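Local coordinates for endo-polygalacturonase (Pectobacterium carotovorum subsp. carotovorum, PDB 1BHE), which hydrolyses the alpha-1,4 links of polygalacturonic acid in pectin, contributing to the maceration and soft-rotting of plant tissue, at residues H244-I255 / D269-R280; V304-V313 / T337-N347. One frame throughout, in Å; residues are numbered along the deposited sequence.

Interaction 1 (H244-I255 / D269-R280); sequences HNDFGTGHGMSI and DLKMNGTTNGLR
At H251, the inferred active-site histidine, the carbonyl O takes a bond from N277 ND2 at 2.9 Å, lying in the plane of that amide. The same O sits over one face of the R280 guanidinium. These contacts belong to two successive coils of the right-handed parallel beta-helix of glycosidase family 28, in which 244-255 and 269-280 run side by side, turn a corner and pair again one residue out of step. R280 leaves the backbone with CG trans to N (chi1 -176°) and bends at chi3 (76°), which brings NE to S254: it donates to S254 OG, 3.1 Å away and near the guanidinium plane. D224 sits behind both, salt-bridged to R280 NH2 and hydrogen-bonded to S254 OG, while the H251 side chain touches D223, the predicted proton donor. Just before H251, G250 O accepts a hydrogen bond from T276 N, and the T275 hydroxyl donates to G248 O at 2.8 Å.

Farther back, bonds from F247 N to K271 O and from N273 N to F247 O zip the first strand pair together. On the face carrying N245, F247 and M253, L270 CD1 stands over the centre of the F247 ring, 3.8 Å from its centroid and 9° off the normal, a CH-pi contact. L270's other methyl, CD2, lies 4.0 Å from M253 CB, so this one leucine joins the side chains of both strand pairs; V226 covers F247 and M253 from the coil before. M272 CE reaches the F247 ring obliquely. At the far corner H244 stacks on Y216, and its ND1 gives a nearly straight bond to D269 OD2, 2.7 Å away: the oxygen lies in the imidazole plane and uses its anti lone pair.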
loop_
_atom_site.group_PDB
_atom_site.type_symbol
_atom_site.label_atom_id
_atom_site.label_comp_id
_atom_site.label_asym_id
_atom_site.label_seq_id
_atom_site.Cartn_x
_atom_site.Cartn_y
_atom_site.Cartn_z
ATOM N N HIS A 244 14.321 3.434 6.336
ATOM C CA HIS A 244 14.558 4.853 6.110
ATOM C C HIS A 244 13.351 5.556 5.499
ATOM O O HIS A 244 13.416 6.133 4.412
ATOM C CB HIS A 244 15.797 5.068 5.224
ATOM C CG HIS A 244 16.976 4.227 5.625
ATOM N ND1 HIS A 244 17.557 4.318 6.874
ATOM C CD2 HIS A 244 17.624 3.239 4.963
ATOM C CE1 HIS A 244 18.547 3.439 6.944
ATOM N NE2 HIS A 244 18.607 2.770 5.805
ATOM N N ASN A 245 12.219 5.490 6.195
ATOM C CA ASN A 245 10.985 6.086 5.703
ATOM C C ASN A 245 10.373 7.112 6.650
ATOM O O ASN A 245 10.674 7.170 7.840
ATOM C CB ASN A 245 9.945 4.978 5.459
ATOM C CG ASN A 245 10.365 4.012 4.365
ATOM O OD1 ASN A 245 10.461 4.382 3.198
ATOM N ND2 ASN A 245 10.615 2.772 4.776
ATOM N N ASP A 246 9.455 7.894 6.094
ATOM C CA ASP A 246 8.702 8.901 6.824
ATOM C C ASP A 246 7.207 8.684 6.581
ATOM O O ASP A 246 6.790 8.693 5.415
ATOM C CB ASP A 246 9.042 10.320 6.365
ATOM C CG ASP A 246 10.407 10.793 6.821
ATOM O OD1 ASP A 246 10.525 11.230 7.985
ATOM O OD2 ASP A 246 11.363 10.723 6.022
ATOM N N PHE A 247 6.432 8.434 7.622
ATOM C CA PHE A 247 4.994 8.230 7.450
ATOM C C PHE A 247 4.228 9.382 8.115
ATOM O O PHE A 247 4.562 9.835 9.215
ATOM C CB PHE A 247 4.518 6.898 7.991
ATOM C CG PHE A 247 4.895 5.624 7.304
ATOM C CD1 PHE A 247 5.683 5.574 6.171
ATOM C CD2 PHE A 247 4.430 4.418 7.817
ATOM C CE1 PHE A 247 6.024 4.387 5.561
ATOM C CE2 PHE A 247 4.752 3.214 7.217
ATOM C CZ PHE A 247 5.551 3.199 6.091
ATOM N N GLY A 248 3.238 9.893 7.394
ATOM C CA GLY A 248 2.387 10.970 7.883
ATOM C C GLY A 248 1.047 10.410 8.345
ATOM O O GLY A 248 0.983 9.371 9.007
ATOM N N THR A 249 -0.047 11.085 7.990
ATOM C CA THR A 249 -1.365 10.594 8.374
ATOM C C THR A 249 -1.559 9.177 7.834
ATOM O O THR A 249 -0.902 8.759 6.876
ATOM C CB THR A 249 -2.525 11.468 7.877
ATOM O OG1 THR A 249 -2.506 11.487 6.444
ATOM C CG2 THR A 249 -2.415 12.884 8.416
ATOM N N GLY A 250 -2.517 8.468 8.420
ATOM C CA GLY A 250 -2.818 7.115 7.969
ATOM C C GLY A 250 -3.113 6.192 9.140
ATOM O O GLY A 250 -3.213 6.645 10.283
ATOM N N HIS A 251 -3.261 4.900 8.846
ATOM C CA HIS A 251 -3.599 3.944 9.894
ATOM C C HIS A 251 -2.407 3.120 10.354
ATOM O O HIS A 251 -2.596 2.240 11.196
ATOM C CB HIS A 251 -4.790 3.080 9.481
ATOM C CG HIS A 251 -6.104 3.812 9.460
ATOM N ND1 HIS A 251 -7.270 3.200 9.055
ATOM C CD2 HIS A 251 -6.454 5.070 9.789
ATOM C CE1 HIS A 251 -8.276 4.056 9.121
ATOM N NE2 HIS A 251 -7.803 5.203 9.570
ATOM N N GLY A 252 -1.197 3.408 9.870
ATOM C CA GLY A 252 -0.029 2.722 10.361
ATOM C C GLY A 252 0.835 1.870 9.467
ATOM O O GLY A 252 0.593 1.626 8.289
ATOM N N MET A 253 1.937 1.433 10.072
ATOM C CA MET A 253 2.872 0.458 9.518
ATOM C C MET A 253 2.317 -0.884 9.994
ATOM O O MET A 253 2.623 -1.347 11.097
ATOM C CB MET A 253 4.286 0.717 10.019
ATOM C CG MET A 253 5.305 -0.381 9.746
ATOM S SD MET A 253 5.479 -0.744 7.981
ATOM C CE MET A 253 4.793 -2.394 7.905
ATOM N N SER A 254 1.359 -1.423 9.237
ATOM C CA SER A 254 0.610 -2.585 9.649
ATOM C C SER A 254 0.864 -3.915 8.959
ATOM O O SER A 254 1.332 -4.038 7.836
ATOM C CB SER A 254 -0.902 -2.275 9.480
ATOM O OG SER A 254 -1.255 -1.078 10.152
ATOM N N ILE A 255 0.489 -4.965 9.687
ATOM C CA ILE A 255 0.484 -6.351 9.247
ATOM C C ILE A 255 -0.941 -6.859 9.506
ATOM O O ILE A 255 -1.407 -6.719 10.642
ATOM C CB ILE A 255 1.502 -7.243 9.953
ATOM C CG1 ILE A 255 2.940 -6.894 9.535
ATOM C CG2 ILE A 255 1.252 -8.725 9.693
ATOM C CD1 ILE A 255 3.996 -7.500 10.446
ATOM N N ASP A 269 14.465 2.462 11.094
ATOM C CA ASP A 269 14.547 3.873 10.769
ATOM C C ASP A 269 13.242 4.344 10.121
ATOM O O ASP A 269 13.146 4.522 8.906
ATOM C CB ASP A 269 15.742 4.182 9.865
ATOM C CG ASP A 269 15.946 5.673 9.669
ATOM O OD1 ASP A 269 15.320 6.467 10.412
ATOM O OD2 ASP A 269 16.725 6.068 8.779
ATOM N N LEU A 270 12.242 4.533 10.970
ATOM C CA LEU A 270 10.924 4.967 10.538
ATOM C C LEU A 270 10.448 6.160 11.364
ATOM O O LEU A 270 10.296 6.052 12.584
ATOM C CB LEU A 270 9.903 3.830 10.649
ATOM C CG LEU A 270 8.445 4.193 10.338
ATOM C CD1 LEU A 270 8.297 4.745 8.931
ATOM C CD2 LEU A 270 7.539 2.986 10.542
ATOM N N LYS A 271 10.246 7.284 10.685
ATOM C CA LYS A 271 9.758 8.481 11.378
ATOM C C LYS A 271 8.264 8.619 11.115
ATOM O O LYS A 271 7.816 8.542 9.970
ATOM C CB LYS A 271 10.515 9.728 10.936
ATOM C CG LYS A 271 11.763 10.020 11.756
ATOM C CD LYS A 271 13.034 9.736 10.970
ATOM C CE LYS A 271 13.981 10.929 11.014
ATOM N NZ LYS A 271 14.384 11.353 9.642
ATOM N N MET A 272 7.480 8.752 12.185
ATOM C CA MET A 272 6.030 8.865 12.057
ATOM C C MET A 272 5.508 10.150 12.693
ATOM O O MET A 272 5.836 10.467 13.840
ATOM C CB MET A 272 5.345 7.650 12.679
ATOM C CG MET A 272 5.878 6.308 12.207
ATOM S SD MET A 272 5.018 4.884 12.864
ATOM C CE MET A 272 3.557 4.840 11.830
ATOM N N ASN A 273 4.703 10.899 11.942
ATOM C CA ASN A 273 4.128 12.133 12.463
ATOM C C ASN A 273 2.646 12.221 12.117
ATOM O O ASN A 273 2.291 12.355 10.948
ATOM C CB ASN A 273 4.860 13.369 11.938
ATOM C CG ASN A 273 4.436 14.643 12.646
ATOM O OD1 ASN A 273 3.308 14.775 13.120
ATOM N ND2 ASN A 273 5.350 15.610 12.730
ATOM N N GLY A 274 1.791 12.110 13.130
ATOM C CA GLY A 274 0.360 12.207 12.929
ATOM C C GLY A 274 -0.375 10.944 12.538
ATOM O O GLY A 274 -1.609 10.980 12.443
ATOM N N THR A 275 0.324 9.851 12.270
ATOM C CA THR A 275 -0.308 8.573 11.952
ATOM C C THR A 275 -1.199 8.175 13.120
ATOM O O THR A 275 -0.735 8.309 14.264
ATOM C CB THR A 275 0.751 7.480 11.707
ATOM O OG1 THR A 275 1.966 8.084 11.236
ATOM C CG2 THR A 275 0.280 6.478 10.665
ATOM N N THR A 276 -2.421 7.695 12.890
ATOM C CA THR A 276 -3.263 7.368 14.043
ATOM C C THR A 276 -2.776 6.133 14.785
ATOM O O THR A 276 -2.909 6.074 16.011
ATOM C CB THR A 276 -4.765 7.292 13.751
ATOM O OG1 THR A 276 -5.204 5.942 13.615
ATOM C CG2 THR A 276 -5.109 8.095 12.514
ATOM N N ASN A 277 -2.217 5.159 14.083
ATOM C CA ASN A 277 -1.627 3.974 14.696
ATOM C C ASN A 277 -0.153 3.954 14.270
ATOM O O ASN A 277 0.166 4.441 13.179
ATOM C CB ASN A 277 -2.296 2.672 14.291
ATOM C CG ASN A 277 -3.796 2.638 14.434
ATOM O OD1 ASN A 277 -4.339 2.839 15.528
ATOM N ND2 ASN A 277 -4.492 2.384 13.332
ATOM N N GLY A 278 0.723 3.421 15.112
ATOM C CA GLY A 278 2.144 3.377 14.777
ATOM C C GLY A 278 2.498 2.044 14.125
ATOM O O GLY A 278 2.354 1.855 12.912
ATOM N N LEU A 279 2.968 1.127 14.961
ATOM C CA LEU A 279 3.342 -0.220 14.549
ATOM C C LEU A 279 2.204 -1.175 14.895
ATOM O O LEU A 279 1.840 -1.334 16.063
ATOM C CB LEU A 279 4.639 -0.637 15.241
ATOM C CG LEU A 279 5.804 0.354 15.180
ATOM C CD1 LEU A 279 6.921 -0.076 16.129
ATOM C CD2 LEU A 279 6.335 0.478 13.762
ATOM N N ARG A 280 1.627 -1.813 13.876
ATOM C CA ARG A 280 0.469 -2.652 14.119
ATOM C C ARG A 280 0.454 -4.038 13.509
ATOM O O ARG A 280 0.836 -4.286 12.373
ATOM C CB ARG A 280 -0.746 -1.861 13.591
ATOM C CG ARG A 280 -2.087 -2.531 13.829
ATOM C CD ARG A 280 -3.189 -1.475 13.720
ATOM N NE ARG A 280 -3.438 -1.137 12.314
ATOM C CZ ARG A 280 -4.612 -0.680 11.892
ATOM N NH1 ARG A 280 -5.596 -0.512 12.775
ATOM N NH2 ARG A 280 -4.803 -0.388 10.614
HETATM O O HOH W 1 11.454 2.468 7.712
HETATM O O HOH W 2 3.498 -3.892 11.458
#

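Interaction 2 (V304-V313 / T337-N347); sequences VAKPIVIDTV and TKGVVVLNGEN
I310 O receives N344 N at 2.7 Å, the shortest sound polar bond between 304-313 and 337-347. I310 N in turn donates to V342 O and V342 N to I308 O, which fixes V309, I310 and D311 opposite V342, L343 and N344. The regular pattern breaks at P307, which has no N-H to offer: V340 O finds the P307 CD at 3.3 Å instead and is buried without a hydrogen-bond partner, although the CA-H of K306 also points at it. One step earlier V340 N regains a bond, to A305 O, and two waters join V304 to T337 where the segments begin.

The two faces of the pair differ sharply. On the inner one L343 CD2 lies across I310, 4.0 Å from its CB, and meets I308 CG2 at 4.1 Å; V341 sets CG1 against I308 CB and CG2 against P307 CG. W325 of strand 324-335 and V354 of strand 352-360 pack on I310. V309, V342, D311 and N344 share the other face. There the D311 carboxylate and N344 amide planes are turned 35° apart, and a water bridges D311 OD2 to N344 ND2, at 2.8 Å from each. Both residues carry CG trans to the backbone N (chi1 -157° and -174°), which swings each head along its own chain to close an Asx turn: D311 OD1 takes V313 N at 2.9 Å, and N344 OD1 takes E346 N at 3.0 Å. Both strands thus end in an Asx turn at the same level, while V313 lies across the N344 side chain. Parallel strands in register with stacked aliphatic residues facing inward are characteristic of a parallel beta-helix, here in its C-terminal coils.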
loop_
_atom_site.group_PDB
_atom_site.type_symbol
_atom_site.label_atom_id
_atom_site.label_comp_id
_atom_site.label_asym_id
_atom_site.label_seq_id
_atom_site.Cartn_x
_atom_site.Cartn_y
_atom_site.Cartn_z
ATOM N N VAL A 304 1.092 10.355 17.447
ATOM C CA VAL A 304 0.505 9.067 17.111
ATOM C C VAL A 304 -0.313 8.569 18.298
ATOM O O VAL A 304 0.239 8.223 19.342
ATOM C CB VAL A 304 1.606 8.050 16.747
ATOM C CG1 VAL A 304 1.041 6.661 16.512
ATOM C CG2 VAL A 304 2.384 8.519 15.522
ATOM N N ALA A 305 -1.630 8.512 18.153
ATOM C CA ALA A 305 -2.535 8.092 19.211
ATOM C C ALA A 305 -2.288 6.698 19.757
ATOM O O ALA A 305 -2.386 6.482 20.967
ATOM C CB ALA A 305 -3.986 8.191 18.725
ATOM N N LYS A 306 -2.024 5.721 18.904
ATOM C CA LYS A 306 -1.793 4.335 19.297
ATOM C C LYS A 306 -0.468 3.848 18.721
ATOM O O LYS A 306 -0.431 3.256 17.640
ATOM C CB LYS A 306 -2.940 3.462 18.773
ATOM C CG LYS A 306 -4.260 3.592 19.507
ATOM C CD LYS A 306 -5.239 2.486 19.146
ATOM C CE LYS A 306 -6.674 2.972 19.260
ATOM N NZ LYS A 306 -7.533 2.007 20.005
ATOM N N PRO A 307 0.638 4.131 19.404
ATOM C CA PRO A 307 1.967 3.848 18.905
ATOM C C PRO A 307 2.252 2.389 18.627
ATOM O O PRO A 307 2.949 2.067 17.659
ATOM C CB PRO A 307 2.908 4.449 19.947
ATOM C CG PRO A 307 2.088 4.641 21.174
ATOM C CD PRO A 307 0.680 4.863 20.696
ATOM N N ILE A 308 1.783 1.477 19.469
ATOM C CA ILE A 308 1.971 0.048 19.279
ATOM C C ILE A 308 0.611 -0.634 19.410
ATOM O O ILE A 308 -0.092 -0.447 20.404
ATOM C CB ILE A 308 2.960 -0.621 20.249
ATOM C CG1 ILE A 308 4.369 -0.048 20.104
ATOM C CG2 ILE A 308 2.984 -2.133 20.029
ATOM C CD1 ILE A 308 5.385 -0.552 21.105
ATOM N N VAL A 309 0.221 -1.386 18.387
ATOM C CA VAL A 309 -1.032 -2.119 18.398
ATOM C C VAL A 309 -0.812 -3.566 17.951
ATOM O O VAL A 309 -0.398 -3.835 16.826
ATOM C CB VAL A 309 -2.139 -1.538 17.498
ATOM C CG1 VAL A 309 -3.398 -2.408 17.550
ATOM C CG2 VAL A 309 -2.519 -0.107 17.848
ATOM N N ILE A 310 -1.114 -4.500 18.844
ATOM C CA ILE A 310 -1.087 -5.924 18.547
ATOM C C ILE A 310 -2.484 -6.419 18.940
ATOM O O ILE A 310 -2.776 -6.620 20.119
ATOM C CB ILE A 310 0.012 -6.735 19.233
ATOM C CG1 ILE A 310 1.398 -6.308 18.746
ATOM C CG2 ILE A 310 -0.203 -8.226 18.985
ATOM C CD1 ILE A 310 2.562 -7.076 19.322
ATOM N N ASP A 311 -3.362 -6.542 17.951
ATOM C CA ASP A 311 -4.738 -6.934 18.208
ATOM C C ASP A 311 -5.195 -8.138 17.405
ATOM O O ASP A 311 -5.332 -8.070 16.183
ATOM C CB ASP A 311 -5.669 -5.747 17.899
ATOM C CG ASP A 311 -6.985 -5.857 18.644
ATOM O OD1 ASP A 311 -7.371 -6.981 19.022
ATOM O OD2 ASP A 311 -7.633 -4.810 18.862
ATOM N N THR A 312 -5.515 -9.218 18.116
ATOM C CA THR A 312 -5.988 -10.440 17.485
ATOM C C THR A 312 -7.495 -10.451 17.287
ATOM O O THR A 312 -8.023 -11.345 16.615
ATOM C CB THR A 312 -5.603 -11.693 18.299
ATOM O OG1 THR A 312 -6.319 -11.635 19.543
ATOM C CG2 THR A 312 -4.112 -11.747 18.559
ATOM N N VAL A 313 -8.216 -9.483 17.837
ATOM C CA VAL A 313 -9.657 -9.386 17.638
ATOM C C VAL A 313 -10.018 -7.959 17.225
ATOM O O VAL A 313 -10.905 -7.318 17.783
ATOM C CB VAL A 313 -10.472 -9.784 18.879
ATOM C CG1 VAL A 313 -10.538 -11.294 19.057
ATOM C CG2 VAL A 313 -9.906 -9.139 20.137
ATOM N N THR A 337 4.703 11.847 22.152
ATOM C CA THR A 337 3.456 12.395 22.666
ATOM C C THR A 337 2.599 11.314 23.314
ATOM O O THR A 337 2.772 10.120 23.096
ATOM C CB THR A 337 2.611 13.095 21.585
ATOM O OG1 THR A 337 2.415 12.182 20.499
ATOM C CG2 THR A 337 3.282 14.362 21.081
ATOM N N LYS A 338 1.651 11.767 24.127
ATOM C CA LYS A 338 0.739 10.899 24.852
ATOM C C LYS A 338 -0.042 9.975 23.929
ATOM O O LYS A 338 -0.677 10.442 22.984
ATOM C CB LYS A 338 -0.217 11.768 25.674
ATOM C CG LYS A 338 -1.220 11.001 26.523
ATOM C CD LYS A 338 -2.255 11.964 27.098
ATOM C CE LYS A 338 -3.228 11.246 28.014
ATOM N NZ LYS A 338 -3.884 12.190 28.965
ATOM N N GLY A 339 -0.036 8.677 24.224
ATOM C CA GLY A 339 -0.764 7.712 23.409
ATOM C C GLY A 339 -1.103 6.456 24.196
ATOM O O GLY A 339 -0.787 6.336 25.383
ATOM N N VAL A 340 -1.761 5.511 23.539
ATOM C CA VAL A 340 -2.159 4.244 24.132
ATOM C C VAL A 340 -1.545 3.060 23.386
ATOM O O VAL A 340 -1.605 2.976 22.158
ATOM C CB VAL A 340 -3.694 4.087 24.134
ATOM C CG1 VAL A 340 -4.145 2.668 24.443
ATOM C CG2 VAL A 340 -4.334 5.045 25.136
ATOM N N VAL A 341 -0.991 2.120 24.147
ATOM C CA VAL A 341 -0.449 0.887 23.594
ATOM C C VAL A 341 -1.461 -0.230 23.843
ATOM O O VAL A 341 -1.835 -0.491 24.990
ATOM C CB VAL A 341 0.913 0.496 24.181
ATOM C CG1 VAL A 341 1.282 -0.943 23.838
ATOM C CG2 VAL A 341 1.998 1.435 23.678
ATOM N N VAL A 342 -1.910 -0.868 22.768
ATOM C CA VAL A 342 -2.876 -1.948 22.858
ATOM C C VAL A 342 -2.252 -3.296 22.514
ATOM O O VAL A 342 -1.762 -3.529 21.406
ATOM C CB VAL A 342 -4.093 -1.705 21.945
ATOM C CG1 VAL A 342 -5.093 -2.846 22.048
ATOM C CG2 VAL A 342 -4.774 -0.382 22.281
ATOM N N LEU A 343 -2.273 -4.206 23.482
ATOM C CA LEU A 343 -1.749 -5.556 23.298
ATOM C C LEU A 343 -2.846 -6.552 23.670
ATOM O O LEU A 343 -3.080 -6.822 24.853
ATOM C CB LEU A 343 -0.492 -5.806 24.112
ATOM C CG LEU A 343 0.680 -4.838 23.982
ATOM C CD1 LEU A 343 1.732 -5.131 25.039
ATOM C CD2 LEU A 343 1.275 -4.891 22.581
ATOM N N ASN A 344 -3.528 -7.077 22.659
ATOM C CA ASN A 344 -4.625 -8.013 22.867
ATOM C C ASN A 344 -4.399 -9.343 22.160
ATOM O O ASN A 344 -4.394 -9.416 20.932
ATOM C CB ASN A 344 -5.932 -7.380 22.386
ATOM C CG ASN A 344 -7.159 -8.206 22.695
ATOM O OD1 ASN A 344 -7.092 -9.324 23.205
ATOM N ND2 ASN A 344 -8.321 -7.646 22.381
ATOM N N GLY A 345 -4.255 -10.410 22.946
ATOM C CA GLY A 345 -4.014 -11.737 22.418
ATOM C C GLY A 345 -5.170 -12.705 22.581
ATOM O O GLY A 345 -4.959 -13.919 22.628
ATOM N N GLU A 346 -6.395 -12.193 22.628
ATOM C CA GLU A 346 -7.585 -13.042 22.724
ATOM C C GLU A 346 -7.601 -14.023 21.566
ATOM O O GLU A 346 -7.151 -13.705 20.460
ATOM C CB GLU A 346 -8.832 -12.161 22.718
ATOM C CG GLU A 346 -10.160 -12.846 22.969
ATOM C CD GLU A 346 -11.335 -11.884 22.901
ATOM O OE1 GLU A 346 -11.248 -10.776 23.474
ATOM O OE2 GLU A 346 -12.362 -12.224 22.279
ATOM N N ASN A 347 -8.048 -15.257 21.769
ATOM C CA ASN A 347 -8.119 -16.262 20.718
ATOM C C ASN A 347 -6.793 -16.941 20.402
ATOM O O ASN A 347 -6.780 -17.903 19.625
ATOM C CB ASN A 347 -8.729 -15.691 19.433
ATOM C CG ASN A 347 -10.218 -15.431 19.521
ATOM O OD1 ASN A 347 -10.966 -16.131 20.204
ATOM N ND2 ASN A 347 -10.673 -14.397 18.818
HETATM O O HOH W 3 3.484 10.039 19.222
HETATM O O HOH W 4 1.879 7.874 21.526
HETATM O O HOH W 5 -9.466 -5.678 20.766
#

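Overall arrangement
Both interactions join neighbouring coils of one beta-helix, and they abut: strand 277-282 of interaction 1 lies beside strand 306-311 of interaction 2, with G278 N probably bonded to K306 O and V309 N to L279 O. Both are partly buried. Interaction 1 lies nearer the middle of the chain, spans two walls and a corner, and brings charged and amide groups up to H251 and D223, the inferred active-site residues. Interaction 2 follows later in the sequence, toward one end of the helix, and lies mainly on one wall, beyond the corner at P307, aliphatic within and ending in Asx turns. R280 packs on V309, whose side chain is about 9 Å from that of H251.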